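Long-range contacts in lipase (Rhizopus chinensis, PDB 6A0W), which probably hydrolyses the ester bonds of triacylglycerols, as a fungal class 3 lipase of the alpha/beta-hydrolase fold: residues T53-R57 against F107-F113; V59-W65 against L79-T84; L197-G203 against I221-T226; A213-D217 against L244-V248. All coordinates share one frame; numbering follows the deposited sequence.

Contact 1. Residues T53-R57 against F107-F113; sequences TAYCR and FRGTNSF
Ala54 and Arg108 bring the two backbones closest, their CA atoms 6.2 Å apart, where a type I beta turn from Thr53 to Cys56 passes the end of strand 102-108. Beyond Arg108 the second segment leaves the sheet through an ST turn, Thr110 OG1 accepting from Ser112 N, before Phe113 begins the next helix. Arg108 carries much of the packing. Its CB sits over one face of the Tyr55 ring, a CH-pi contact 4.1 Å from the centroid, and its CD lies 3.3 Å from Tyr55 CD1. The chain is extended from CG to NE, which carries NE past the ring to Ala54 O at 3.0 Å, a weak bond with an N-H...O angle of only 123°. Water 1 donates to the same carbonyl. The fold is that of an alpha/beta-hydrolase, and the Phe113 side chain touches Ser172 and His284, residues of a probable Ser-His-Asp triad. The Tyr55 hydroxyl meets the edge of the Phe113 ring, OH to CE1 3.5 Å, while the two ring planes are inclined at 63°. Its hydrogen bonds go to His171 and to water 2, which accepts from Gly109 N. At the exposed end of the contact Arg57 NH1 lies 3.4 Å from Arg108 NH2, two like charges whose guanidinium planes are turned 68° from each other.

Contact 2. Residues V59-W65 against L79-T84; sequences VVPGTKW and LIKTFT
Val59 O receives the backbone N-H of Thr63 at 2.8 Å and also meets the Thr82 methyl, CG2, at 3.5 Å across the contact. Thr63 OG1 donates to Pro61 O from well above the carbonyl plane; Pro61 itself follows a cis peptide bond. This compact loop rests on strand 78-85, an outermost strand of the central sheet. Leu79 pushes its CD1 into the loop backbone, 3.4 Å from Lys64 O and 3.5 Å from Thr63 C, while its CG approaches Trp65 CE3 obliquely. Val60 slides past Thr82 and Thr84 in the opposite direction: with CG1 anti to the backbone N (chi1 -169°), that methyl reaches Thr84 OG1 at 3.7 Å and CG2 is left for Thr82 CB. A classic beta bulge opposite Ile94 involves Ile80 and Lys81, between the contacting Leu79 and Thr82. The polar ends look elsewhere, Trp65 NE1 to Val74 O and Thr84 OG1 to Asn91. With no hydrogen bond joining the segments, the loop meets the strand by van der Waals contact, methyl groups lying on backbone carbonyls as well as on other side chains.

Contact 3. Residues L197-G203 against I221-T226; sequences LSIYTVG and IPFHRT
Tyr200 and His224 form an offset stack, centroids 4.0 Å apart and planes only 9° from parallel. Both hold CG anti to the carbonyl carbon (chi1 -71° and -60°), which sends the two side chains the same way and lets the rings overlap. His224 CD2 lies over one face of the tyrosine ring, 3.2 Å from CE2, which makes this the tight part of the contact. Beneath it the strands run parallel, and Ile199 uses both its backbone groups on the one neighbouring strand: its N donates to Pro222 O at 2.9 Å and its O accepts from His224 N at 2.8 Å. On the other face Ile199 CG2 packs obliquely on Phe223 CD1, while Thr201 CG2 meets that ring at its edge. The looser side is at the partly exposed Ser198, Pro222 and His224, where water 3 links Ser198 OG with His224 NE2, at 2.7 Å from the latter. These are neighbouring strands of a beta-alpha-beta crossover through helix 210-218; strand 165-171 flanks 197-202, with helix 173-188 against Ile199 and Phe223 and helix 38-53 against Tyr200 and Thr226.

Contact 4. Residues A213-D217 against L244-V248; sequences AYYVD and LHPGV. With SO4 (sulfate ion), chain D.
Ala213 and Pro246 lie at the apolar centre, with the alanine CB 3.8 Å from Pro246 CD. The alanine belongs to helix 210-218, the connecting helix of a beta-alpha-beta crossover in the alpha/beta-hydrolase fold, and the proline to the loop that leads into strand 248-252. The small alanine lets the backbones approach to 4.8 Å, CA of Ala213 to CA of Pro246. One helical turn along, Val216 crosses the proline at about a right angle; with CG1 anti to the backbone N (chi1 165°), that methyl is set 3.8 Å from Pro246 CG. Val216 also touches Leu179 and Met183 of helix 173-188, while Pro246 packs on Phe223, so the proline is wedged between the helix and the central sheet. Toward the N-terminal side of the loop, Leu244 CD2 reaches both Ala213 CB and Tyr214 CE1, the latter at 4.0 Å, with the leucine and tyrosine side chains meeting at a slant. Outward, the contact turns polar at two places. The Tyr214 hydroxyl donates to O4 of a sulfate ion at 2.9 Å; the ion, probably from the crystallisation liquor, is also hydrogen-bonded to Asn210. At the other end Asp217 OD1 lies 3.5 Å from Pro246 CB and receives a weak but nearly straight bond from Gly247 N, also 3.5 Å long, with an N-H...O angle of 168°.

From the N terminus, the chain leaves helix 38-53 and enters contact 1, whose loop closes only when strand 102-108 ends. Contact 2 nests inside that loop, tying the segment before helix 68-73 to the outermost strand 78-85. The two touch, and Arg57 O probably accepts a hydrogen bond from Gly62 N. Contacts 3 and 4 come later in the chain than both and cross each other: 197-203, 213-217, 221-226 and 244-248 alternate, so the crossover helix 210-218 comes between the paired strands in sequence while its own partner follows them. Arg225 NE and N probably bond Pro246 O and Val248 O. Contacts 1, 2 and 3 reach one sheet; contacts 2 and 4 lie about 30 Å apart between centres.

Contact 1. Residues T53-R57 against F107-F113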
loop_
_atom_site.group_PDB
_atom_site.type_symbol
_atom_site.label_atom_id
_atom_site.label_comp_id
_atom_site.label_asym_id
_atom_site.label_seq_id
_atom_site.Cartn_x
_atom_site.Cartn_y
_atom_site.Cartn_z
ATOM N N THR A 53 5.287 9.636 -4.953
ATOM C CA THR A 53 5.224 11.087 -4.947
ATOM C C THR A 53 4.799 11.624 -3.574
ATOM O O THR A 53 5.034 12.781 -3.268
ATOM C CB THR A 53 4.231 11.635 -5.982
ATOM O OG1 THR A 53 2.903 11.179 -5.682
ATOM C CG2 THR A 53 4.640 11.202 -7.390
ATOM N N ALA A 54 4.235 10.777 -2.725
ATOM C CA ALA A 54 3.731 11.277 -1.467
ATOM C C ALA A 54 4.862 11.700 -0.550
ATOM O O ALA A 54 4.632 12.411 0.438
ATOM C CB ALA A 54 2.885 10.232 -0.788
ATOM N N TYR A 55 6.063 11.177 -0.814
ATOM C CA TYR A 55 7.218 11.508 0.010
ATOM C C TYR A 55 7.897 12.763 -0.462
ATOM O O TYR A 55 8.888 13.171 0.136
ATOM C CB TYR A 55 8.205 10.358 0.043
ATOM C CG TYR A 55 7.688 9.109 0.671
ATOM C CD1 TYR A 55 7.768 8.919 2.050
ATOM C CD2 TYR A 55 7.176 8.076 -0.095
ATOM C CE1 TYR A 55 7.287 7.775 2.662
ATOM C CE2 TYR A 55 6.771 6.877 0.510
ATOM C CZ TYR A 55 6.811 6.741 1.878
ATOM O OH TYR A 55 6.316 5.612 2.473
ATOM N N CYS A 56 7.437 13.336 -1.570
ATOM C CA CYS A 56 7.973 14.595 -2.036
ATOM C C CYS A 56 7.361 15.796 -1.267
ATOM O O CYS A 56 6.159 16.046 -1.344
ATOM C CB CYS A 56 7.702 14.741 -3.537
ATOM S SG CYS A 56 8.325 13.404 -4.586
ATOM N N ARG A 57 8.212 16.622 -0.660
ATOM C CA ARG A 57 7.743 17.770 0.100
ATOM C C ARG A 57 7.098 18.790 -0.825
ATOM O O ARG A 57 6.254 19.563 -0.389
ATOM C CB ARG A 57 8.867 18.460 0.878
ATOM C CG ARG A 57 9.768 17.593 1.748
ATOM C CD ARG A 57 9.126 17.077 3.018
ATOM N NE ARG A 57 8.550 18.086 3.905
ATOM C CZ ARG A 57 7.706 17.784 4.892
ATOM N NH1 ARG A 57 7.390 16.510 5.143
ATOM N NH2 ARG A 57 7.131 18.745 5.614
ATOM N N PHE A 107 -1.604 7.970 0.081
ATOM C CA PHE A 107 -1.176 8.190 1.480
ATOM C C PHE A 107 0.267 7.741 1.718
ATOM O O PHE A 107 0.824 6.949 0.981
ATOM C CB PHE A 107 -2.009 7.357 2.452
ATOM C CG PHE A 107 -3.495 7.579 2.407
ATOM C CD1 PHE A 107 -4.296 6.850 1.549
ATOM C CD2 PHE A 107 -4.095 8.503 3.235
ATOM C CE1 PHE A 107 -5.664 7.041 1.519
ATOM C CE2 PHE A 107 -5.461 8.696 3.200
ATOM C CZ PHE A 107 -6.241 7.961 2.347
ATOM N N ARG A 108 1.016 8.542 2.778
ATOM C CA ARG A 108 2.155 7.835 3.394
ATOM C C ARG A 108 2.019 7.921 4.910
ATOM O O ARG A 108 1.419 8.867 5.393
ATOM C CB ARG A 108 3.488 8.428 2.934
ATOM C CG ARG A 108 3.716 9.862 3.383
ATOM C CD ARG A 108 5.019 10.469 2.887
ATOM N NE ARG A 108 5.203 11.837 3.363
ATOM C CZ ARG A 108 5.780 12.153 4.514
ATOM N NH1 ARG A 108 6.237 11.198 5.314
ATOM N NH2 ARG A 108 5.905 13.425 4.869
ATOM N N GLY A 109 2.893 7.265 5.510
ATOM C CA GLY A 109 3.165 7.422 6.941
ATOM C C GLY A 109 4.549 8.017 7.100
ATOM O O GLY A 109 5.004 8.685 6.196
ATOM N N THR A 110 5.207 7.741 8.186
ATOM C CA THR A 110 6.550 8.297 8.437
ATOM C C THR A 110 7.583 7.724 7.466
ATOM O O THR A 110 7.495 6.564 7.140
ATOM C CB THR A 110 6.994 7.967 9.861
ATOM O OG1 THR A 110 8.332 8.412 9.997
ATOM C CG2 THR A 110 6.906 6.496 10.186
ATOM N N ASN A 111 8.521 8.550 7.067
ATOM C CA ASN A 111 9.663 8.148 6.247
ATOM C C ASN A 111 10.792 7.664 7.139
ATOM O O ASN A 111 11.855 7.345 6.639
ATOM C CB ASN A 111 10.171 9.290 5.350
ATOM C CG ASN A 111 10.350 10.634 6.078
ATOM O OD1 ASN A 111 9.691 10.926 7.108
ATOM N ND2 ASN A 111 11.084 11.545 5.415
ATOM N N SER A 112 10.563 7.602 8.453
ATOM C CA SER A 112 11.530 6.971 9.338
ATOM C C SER A 112 11.312 5.452 9.443
ATOM O O SER A 112 10.911 4.948 10.477
ATOM C CB SER A 112 11.533 7.624 10.710
ATOM O OG SER A 112 12.694 7.229 11.438
ATOM N N PHE A 113 11.632 4.724 8.373
ATOM C CA PHE A 113 11.131 3.368 8.193
ATOM C C PHE A 113 11.674 2.407 9.232
ATOM O O PHE A 113 10.947 1.599 9.819
ATOM C CB PHE A 113 11.489 2.848 6.781
ATOM C CG PHE A 113 10.882 3.650 5.684
ATOM C CD1 PHE A 113 9.514 3.632 5.495
ATOM C CD2 PHE A 113 11.658 4.457 4.879
ATOM C CE1 PHE A 113 8.925 4.361 4.493
ATOM C CE2 PHE A 113 11.082 5.237 3.897
ATOM C CZ PHE A 113 9.704 5.182 3.684
HETATM O O HOH W 1 5.763 14.510 1.830
HETATM O O HOH W 2 4.562 5.400 4.463
#

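Contact 2. Residues V59-W65 against L79-T84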
loop_
_atom_site.group_PDB
_atom_site.type_symbol
_atom_site.label_atom_id
_atom_site.label_comp_id
_atom_site.label_asym_id
_atom_site.label_seq_id
_atom_site.Cartn_x
_atom_site.Cartn_y
_atom_site.Cartn_z
ATOM N N VAL A 59 5.086 18.064 -3.071
ATOM C CA VAL A 59 3.697 17.615 -3.230
ATOM C C VAL A 59 2.935 17.834 -1.931
ATOM O O VAL A 59 1.903 18.499 -1.919
ATOM C CB VAL A 59 3.619 16.128 -3.612
ATOM C CG1 VAL A 59 2.168 15.686 -3.681
ATOM C CG2 VAL A 59 4.287 15.894 -4.969
ATOM N N VAL A 60 3.448 17.281 -0.833
ATOM C CA VAL A 60 2.887 17.538 0.468
ATOM C C VAL A 60 4.028 17.920 1.362
ATOM O O VAL A 60 4.914 17.094 1.558
ATOM C CB VAL A 60 2.200 16.311 1.088
ATOM C CG1 VAL A 60 1.401 16.714 2.318
ATOM C CG2 VAL A 60 1.280 15.660 0.094
ATOM N N PRO A 61 4.021 19.146 1.892
ATOM C CA PRO A 61 2.860 20.068 1.846
ATOM C C PRO A 61 2.963 21.168 0.771
ATOM O O PRO A 61 2.121 22.052 0.713
ATOM C CB PRO A 61 2.856 20.690 3.248
ATOM C CG PRO A 61 4.292 20.670 3.664
ATOM C CD PRO A 61 4.921 19.451 3.023
ATOM N N GLY A 62 3.912 21.047 -0.150
ATOM C CA GLY A 62 4.118 22.079 -1.160
ATOM C C GLY A 62 2.915 22.314 -2.059
ATOM O O GLY A 62 2.782 23.379 -2.686
ATOM N N THR A 63 2.104 21.281 -2.241
ATOM C CA THR A 63 0.884 21.392 -3.028
ATOM C C THR A 63 1.142 21.744 -4.461
ATOM O O THR A 63 0.337 22.425 -5.094
ATOM C CB THR A 63 -0.077 22.451 -2.453
ATOM O OG1 THR A 63 -0.215 22.230 -1.042
ATOM C CG2 THR A 63 -1.457 22.311 -3.083
ATOM N N LYS A 64 2.223 21.205 -5.008
ATOM C CA LYS A 64 2.468 21.297 -6.436
ATOM C C LYS A 64 2.606 19.894 -7.019
ATOM O O LYS A 64 2.946 18.949 -6.302
ATOM C CB LYS A 64 3.745 22.116 -6.676
ATOM C CG LYS A 64 3.702 23.553 -6.130
ATOM C CD LYS A 64 4.847 24.426 -6.649
ATOM C CE LYS A 64 6.236 23.831 -6.419
ATOM N NZ LYS A 64 6.537 23.667 -4.968
ATOM N N TRP A 65 2.331 19.761 -8.309
ATOM C CA TRP A 65 2.483 18.483 -8.984
ATOM C C TRP A 65 3.519 18.628 -10.102
ATOM O O TRP A 65 3.172 18.556 -11.263
ATOM C CB TRP A 65 1.138 17.991 -9.532
ATOM C CG TRP A 65 1.153 16.557 -10.016
ATOM C CD1 TRP A 65 1.055 16.119 -11.305
ATOM C CD2 TRP A 65 1.245 15.382 -9.204
ATOM N NE1 TRP A 65 1.074 14.727 -11.348
ATOM C CE2 TRP A 65 1.243 14.266 -10.067
ATOM C CE3 TRP A 65 1.271 15.168 -7.829
ATOM C CZ2 TRP A 65 1.275 12.986 -9.601
ATOM C CZ3 TRP A 65 1.308 13.881 -7.361
ATOM C CH2 TRP A 65 1.376 12.806 -8.241
ATOM N N LEU A 79 -3.650 18.429 -8.498
ATOM C CA LEU A 79 -3.805 18.214 -7.077
ATOM C C LEU A 79 -5.104 18.878 -6.648
ATOM O O LEU A 79 -5.300 20.043 -6.896
ATOM C CB LEU A 79 -2.664 18.862 -6.304
ATOM C CG LEU A 79 -1.479 17.934 -6.084
ATOM C CD1 LEU A 79 -0.356 18.785 -5.493
ATOM C CD2 LEU A 79 -1.841 16.740 -5.189
ATOM N N ILE A 80 -5.953 18.145 -5.956
ATOM C CA ILE A 80 -7.212 18.693 -5.472
ATOM C C ILE A 80 -7.057 19.083 -4.019
ATOM O O ILE A 80 -7.496 20.143 -3.634
ATOM C CB ILE A 80 -8.358 17.665 -5.625
ATOM C CG1 ILE A 80 -8.403 17.133 -7.059
ATOM C CG2 ILE A 80 -9.711 18.279 -5.259
ATOM C CD1 ILE A 80 -8.485 18.215 -8.116
ATOM N N LYS A 81 -6.277 18.327 -3.252
ATOM C CA LYS A 81 -6.173 18.579 -1.833
ATOM C C LYS A 81 -4.982 17.821 -1.315
ATOM O O LYS A 81 -4.784 16.691 -1.718
ATOM C CB LYS A 81 -7.426 18.028 -1.146
ATOM C CG LYS A 81 -7.485 18.227 0.371
ATOM C CD LYS A 81 -8.222 19.515 0.678
ATOM C CE LYS A 81 -8.222 19.878 2.153
ATOM N NZ LYS A 81 -8.954 18.909 3.011
ATOM N N THR A 82 -4.260 18.390 -0.355
ATOM C CA THR A 82 -3.252 17.650 0.421
ATOM C C THR A 82 -3.590 17.769 1.890
ATOM O O THR A 82 -4.399 18.605 2.235
ATOM C CB THR A 82 -1.832 18.187 0.186
ATOM O OG1 THR A 82 -1.722 19.487 0.737
ATOM C CG2 THR A 82 -1.533 18.289 -1.310
ATOM N N PHE A 83 -3.106 16.840 2.701
ATOM C CA PHE A 83 -3.411 16.801 4.134
ATOM C C PHE A 83 -2.305 16.095 4.943
ATOM O O PHE A 83 -1.552 15.272 4.428
ATOM C CB PHE A 83 -4.744 16.100 4.397
ATOM C CG PHE A 83 -4.877 14.772 3.722
ATOM C CD1 PHE A 83 -5.338 14.688 2.417
ATOM C CD2 PHE A 83 -4.517 13.613 4.378
ATOM C CE1 PHE A 83 -5.424 13.463 1.773
ATOM C CE2 PHE A 83 -4.621 12.385 3.747
ATOM C CZ PHE A 83 -5.078 12.316 2.449
ATOM N N THR A 84 -2.235 16.401 6.227
ATOM C CA THR A 84 -1.187 15.913 7.075
ATOM C C THR A 84 -1.776 15.760 8.452
ATOM O O THR A 84 -2.517 16.623 8.883
ATOM C CB THR A 84 -0.036 16.931 7.153
ATOM O OG1 THR A 84 0.555 17.080 5.859
ATOM C CG2 THR A 84 1.064 16.445 8.121
#

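Contact 3. Residues L197-G203 against I221-T226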
loop_
_atom_site.group_PDB
_atom_site.type_symbol
_atom_site.label_atom_id
_atom_site.label_comp_id
_atom_site.label_asym_id
_atom_site.label_seq_id
_atom_site.Cartn_x
_atom_site.Cartn_y
_atom_site.Cartn_z
ATOM N N LEU A 197 -13.537 1.035 -8.158
ATOM C CA LEU A 197 -12.647 1.303 -7.053
ATOM C C LEU A 197 -11.637 0.168 -6.940
ATOM O O LEU A 197 -12.015 -1.003 -6.936
ATOM C CB LEU A 197 -13.435 1.395 -5.746
ATOM C CG LEU A 197 -12.669 1.494 -4.445
ATOM C CD1 LEU A 197 -11.881 2.800 -4.427
ATOM C CD2 LEU A 197 -13.617 1.456 -3.265
ATOM N N SER A 198 -10.396 0.536 -6.642
ATOM C CA SER A 198 -9.282 -0.416 -6.607
ATOM C C SER A 198 -8.247 0.124 -5.618
ATOM O O SER A 198 -8.070 1.330 -5.518
ATOM C CB SER A 198 -8.633 -0.486 -8.038
ATOM O OG SER A 198 -9.155 -1.606 -8.683
ATOM N N ILE A 199 -7.483 -0.772 -5.006
ATOM C CA ILE A 199 -6.489 -0.437 -4.019
ATOM C C ILE A 199 -5.155 -1.053 -4.470
ATOM O O ILE A 199 -5.079 -2.249 -4.771
ATOM C CB ILE A 199 -6.828 -1.030 -2.652
ATOM C CG1 ILE A 199 -8.247 -0.592 -2.178
ATOM C CG2 ILE A 199 -5.832 -0.531 -1.619
ATOM C CD1 ILE A 199 -8.800 -1.434 -1.031
ATOM N N TYR A 200 -4.120 -0.230 -4.526
ATOM C CA TYR A 200 -2.776 -0.711 -4.862
ATOM C C TYR A 200 -1.795 -0.273 -3.824
ATOM O O TYR A 200 -1.686 0.929 -3.513
ATOM C CB TYR A 200 -2.309 -0.138 -6.208
ATOM C CG TYR A 200 -3.044 -0.719 -7.400
ATOM C CD1 TYR A 200 -4.268 -0.185 -7.798
ATOM C CD2 TYR A 200 -2.443 -1.687 -8.225
ATOM C CE1 TYR A 200 -4.982 -0.738 -8.842
ATOM C CE2 TYR A 200 -3.119 -2.186 -9.332
ATOM C CZ TYR A 200 -4.369 -1.692 -9.653
ATOM O OH TYR A 200 -5.068 -2.123 -10.746
ATOM N N THR A 201 -0.956 -1.218 -3.427
ATOM C CA THR A 201 0.067 -0.926 -2.447
ATOM C C THR A 201 1.447 -1.537 -2.826
ATOM O O THR A 201 1.519 -2.563 -3.533
ATOM C CB THR A 201 -0.325 -1.437 -1.038
ATOM O OG1 THR A 201 -0.408 -2.860 -1.019
ATOM C CG2 THR A 201 -1.648 -0.832 -0.549
ATOM N N VAL A 202 2.491 -0.955 -2.232
ATOM C CA VAL A 202 3.873 -1.428 -2.307
ATOM C C VAL A 202 4.434 -1.446 -0.898
ATOM O O VAL A 202 4.303 -0.450 -0.172
ATOM C CB VAL A 202 4.750 -0.591 -3.281
ATOM C CG1 VAL A 202 4.406 -0.961 -4.722
ATOM C CG2 VAL A 202 4.566 0.906 -3.086
ATOM N N GLY A 203 4.920 -2.608 -0.463
ATOM C CA GLY A 203 5.466 -2.768 0.885
ATOM C C GLY A 203 4.468 -2.552 2.034
ATOM O O GLY A 203 4.840 -2.160 3.144
ATOM N N ILE A 221 -13.563 -5.597 -3.698
ATOM C CA ILE A 221 -12.690 -4.484 -4.118
ATOM C C ILE A 221 -11.268 -5.026 -4.386
ATOM O O ILE A 221 -10.637 -5.570 -3.474
ATOM C CB ILE A 221 -12.554 -3.388 -3.036
ATOM C CG1 ILE A 221 -13.936 -2.788 -2.716
ATOM C CG2 ILE A 221 -11.605 -2.261 -3.513
ATOM C CD1 ILE A 221 -14.659 -2.133 -3.877
ATOM N N PRO A 222 -10.752 -4.850 -5.607
ATOM C CA PRO A 222 -9.415 -5.377 -5.906
ATOM C C PRO A 222 -8.354 -4.714 -5.027
ATOM O O PRO A 222 -8.342 -3.507 -4.872
ATOM C CB PRO A 222 -9.224 -4.984 -7.382
ATOM C CG PRO A 222 -10.625 -4.962 -7.920
ATOM C CD PRO A 222 -11.353 -4.241 -6.813
ATOM N N PHE A 223 -7.653 -5.526 -4.257
ATOM C CA PHE A 223 -6.591 -5.066 -3.397
ATOM C C PHE A 223 -5.279 -5.722 -3.844
ATOM O O PHE A 223 -5.077 -6.911 -3.640
ATOM C CB PHE A 223 -6.937 -5.483 -1.969
ATOM C CG PHE A 223 -5.872 -5.180 -0.942
ATOM C CD1 PHE A 223 -5.064 -4.069 -1.059
ATOM C CD2 PHE A 223 -5.714 -5.987 0.165
ATOM C CE1 PHE A 223 -4.112 -3.800 -0.109
ATOM C CE2 PHE A 223 -4.676 -5.790 1.058
ATOM C CZ PHE A 223 -3.941 -4.640 0.970
ATOM N N HIS A 224 -4.360 -4.914 -4.360
ATOM C CA HIS A 224 -3.109 -5.426 -4.912
ATOM C C HIS A 224 -1.977 -5.141 -3.943
ATOM O O HIS A 224 -1.799 -3.999 -3.514
ATOM C CB HIS A 224 -2.812 -4.714 -6.230
ATOM C CG HIS A 224 -3.860 -4.901 -7.264
ATOM N ND1 HIS A 224 -3.780 -5.891 -8.222
ATOM C CD2 HIS A 224 -4.963 -4.171 -7.557
ATOM C CE1 HIS A 224 -4.831 -5.796 -9.017
ATOM N NE2 HIS A 224 -5.545 -4.744 -8.654
ATOM N N ARG A 225 -1.288 -6.194 -3.502
ATOM C CA ARG A 225 -0.127 -6.027 -2.640
ATOM C C ARG A 225 1.154 -6.402 -3.401
ATOM O O ARG A 225 1.525 -7.576 -3.464
ATOM C CB ARG A 225 -0.237 -6.887 -1.394
ATOM C CG ARG A 225 -1.444 -6.564 -0.524
ATOM C CD ARG A 225 -1.393 -7.284 0.800
ATOM N NE ARG A 225 -1.346 -8.723 0.651
ATOM C CZ ARG A 225 -0.247 -9.467 0.725
ATOM N NH1 ARG A 225 0.936 -8.901 0.970
ATOM N NH2 ARG A 225 -0.360 -10.800 0.660
ATOM N N THR A 226 1.863 -5.389 -3.872
ATOM C CA THR A 226 3.180 -5.592 -4.464
ATOM C C THR A 226 4.268 -5.613 -3.398
ATOM O O THR A 226 4.202 -4.879 -2.405
ATOM C CB THR A 226 3.475 -4.560 -5.541
ATOM O OG1 THR A 226 2.483 -4.662 -6.563
ATOM C CG2 THR A 226 4.900 -4.787 -6.134
HETATM O O HOH W 3 -7.709 -4.101 -10.124
HETATM O O HOH W 4 2.091 -4.366 -0.552
HETATM O O HOH W 5 0.495 -2.791 -6.051
#

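Contact 4. Residues A213-D217 against L244-V248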
loop_
_atom_site.group_PDB
_atom_site.type_symbol
_atom_site.label_atom_id
_atom_site.label_comp_id
_atom_site.label_asym_id
_atom_site.label_seq_id
_atom_site.Cartn_x
_atom_site.Cartn_y
_atom_site.Cartn_z
ATOM N N ALA A 213 -9.425 -9.634 7.235
ATOM C CA ALA A 213 -8.928 -10.115 5.948
ATOM C C ALA A 213 -10.039 -10.809 5.146
ATOM O O ALA A 213 -10.234 -10.494 3.968
ATOM C CB ALA A 213 -7.745 -11.056 6.171
ATOM N N TYR A 214 -10.849 -11.631 5.814
ATOM C CA TYR A 214 -11.980 -12.255 5.129
ATOM C C TYR A 214 -12.982 -11.228 4.677
ATOM O O TYR A 214 -13.538 -11.325 3.573
ATOM C CB TYR A 214 -12.668 -13.311 6.000
ATOM C CG TYR A 214 -11.717 -14.341 6.569
ATOM C CD1 TYR A 214 -10.621 -14.786 5.849
ATOM C CD2 TYR A 214 -11.969 -14.923 7.802
ATOM C CE1 TYR A 214 -9.763 -15.761 6.368
ATOM C CE2 TYR A 214 -11.141 -15.894 8.324
ATOM C CZ TYR A 214 -10.019 -16.281 7.619
ATOM O OH TYR A 214 -9.181 -17.227 8.164
ATOM N N TYR A 215 -13.207 -10.218 5.516
ATOM C CA TYR A 215 -14.102 -9.141 5.141
ATOM C C TYR A 215 -13.592 -8.417 3.888
ATOM O O TYR A 215 -14.343 -8.084 2.971
ATOM C CB TYR A 215 -14.283 -8.133 6.314
ATOM C CG TYR A 215 -14.997 -6.869 5.879
ATOM C CD1 TYR A 215 -16.331 -6.884 5.532
ATOM C CD2 TYR A 215 -14.306 -5.685 5.726
ATOM C CE1 TYR A 215 -16.964 -5.756 5.019
ATOM C CE2 TYR A 215 -14.905 -4.579 5.174
ATOM C CZ TYR A 215 -16.232 -4.594 4.854
ATOM O OH TYR A 215 -16.817 -3.438 4.369
ATOM N N VAL A 216 -12.324 -8.044 3.902
ATOM C CA VAL A 216 -11.779 -7.305 2.769
ATOM C C VAL A 216 -11.997 -8.092 1.462
ATOM O O VAL A 216 -12.464 -7.555 0.448
ATOM C CB VAL A 216 -10.274 -7.052 2.983
ATOM C CG1 VAL A 216 -9.637 -6.613 1.676
ATOM C CG2 VAL A 216 -10.071 -5.977 4.045
ATOM N N ASP A 217 -11.686 -9.372 1.523
ATOM C CA ASP A 217 -11.896 -10.291 0.379
ATOM C C ASP A 217 -13.370 -10.383 -0.042
ATOM O O ASP A 217 -13.674 -10.333 -1.223
ATOM C CB ASP A 217 -11.356 -11.686 0.747
ATOM C CG ASP A 217 -9.858 -11.777 0.645
ATOM O OD1 ASP A 217 -9.238 -10.838 0.073
ATOM O OD2 ASP A 217 -9.294 -12.797 1.132
ATOM N N LEU A 244 -3.387 -11.081 9.356
ATOM C CA LEU A 244 -3.471 -11.844 8.101
ATOM C C LEU A 244 -3.671 -10.919 6.920
ATOM O O LEU A 244 -4.457 -9.994 7.021
ATOM C CB LEU A 244 -4.615 -12.848 8.153
ATOM C CG LEU A 244 -4.694 -13.875 7.022
ATOM C CD1 LEU A 244 -3.513 -14.832 7.106
ATOM C CD2 LEU A 244 -6.017 -14.638 7.155
ATOM N N HIS A 245 -2.864 -11.088 5.858
ATOM C CA HIS A 245 -3.059 -10.323 4.614
ATOM C C HIS A 245 -4.212 -10.911 3.766
ATOM O O HIS A 245 -4.092 -12.012 3.229
ATOM C CB HIS A 245 -1.811 -10.385 3.720
ATOM C CG HIS A 245 -0.650 -9.551 4.166
ATOM N ND1 HIS A 245 -0.690 -8.165 4.176
ATOM C CD2 HIS A 245 0.649 -9.888 4.340
ATOM C CE1 HIS A 245 0.518 -7.698 4.436
ATOM N NE2 HIS A 245 1.356 -8.719 4.514
ATOM N N PRO A 246 -5.181 -10.080 3.410
ATOM C CA PRO A 246 -5.971 -10.287 2.223
ATOM C C PRO A 246 -5.290 -9.702 1.002
ATOM O O PRO A 246 -4.205 -9.155 1.108
ATOM C CB PRO A 246 -7.231 -9.498 2.543
ATOM C CG PRO A 246 -6.694 -8.332 3.302
ATOM C CD PRO A 246 -5.525 -8.813 4.078
ATOM N N GLY A 247 -5.949 -9.759 -0.137
ATOM C CA GLY A 247 -5.391 -9.208 -1.353
ATOM C C GLY A 247 -4.515 -10.214 -2.094
ATOM O O GLY A 247 -4.268 -11.340 -1.654
ATOM N N VAL A 248 -4.159 -9.817 -3.292
ATOM C CA VAL A 248 -3.387 -10.623 -4.205
ATOM C C VAL A 248 -1.935 -10.092 -4.251
ATOM O O VAL A 248 -1.671 -8.921 -4.599
ATOM C CB VAL A 248 -4.027 -10.526 -5.599
ATOM C CG1 VAL A 248 -3.129 -11.213 -6.643
ATOM C CG2 VAL A 248 -5.450 -11.108 -5.569
HETATM S S SO4 D . -10.799 -18.719 11.165
HETATM O O1 SO4 D . -10.142 -17.425 11.466
HETATM O O2 SO4 D . -10.075 -19.857 11.796
HETATM O O3 SO4 D . -12.177 -18.646 11.701
HETATM O O4 SO4 D . -10.912 -18.996 9.712
#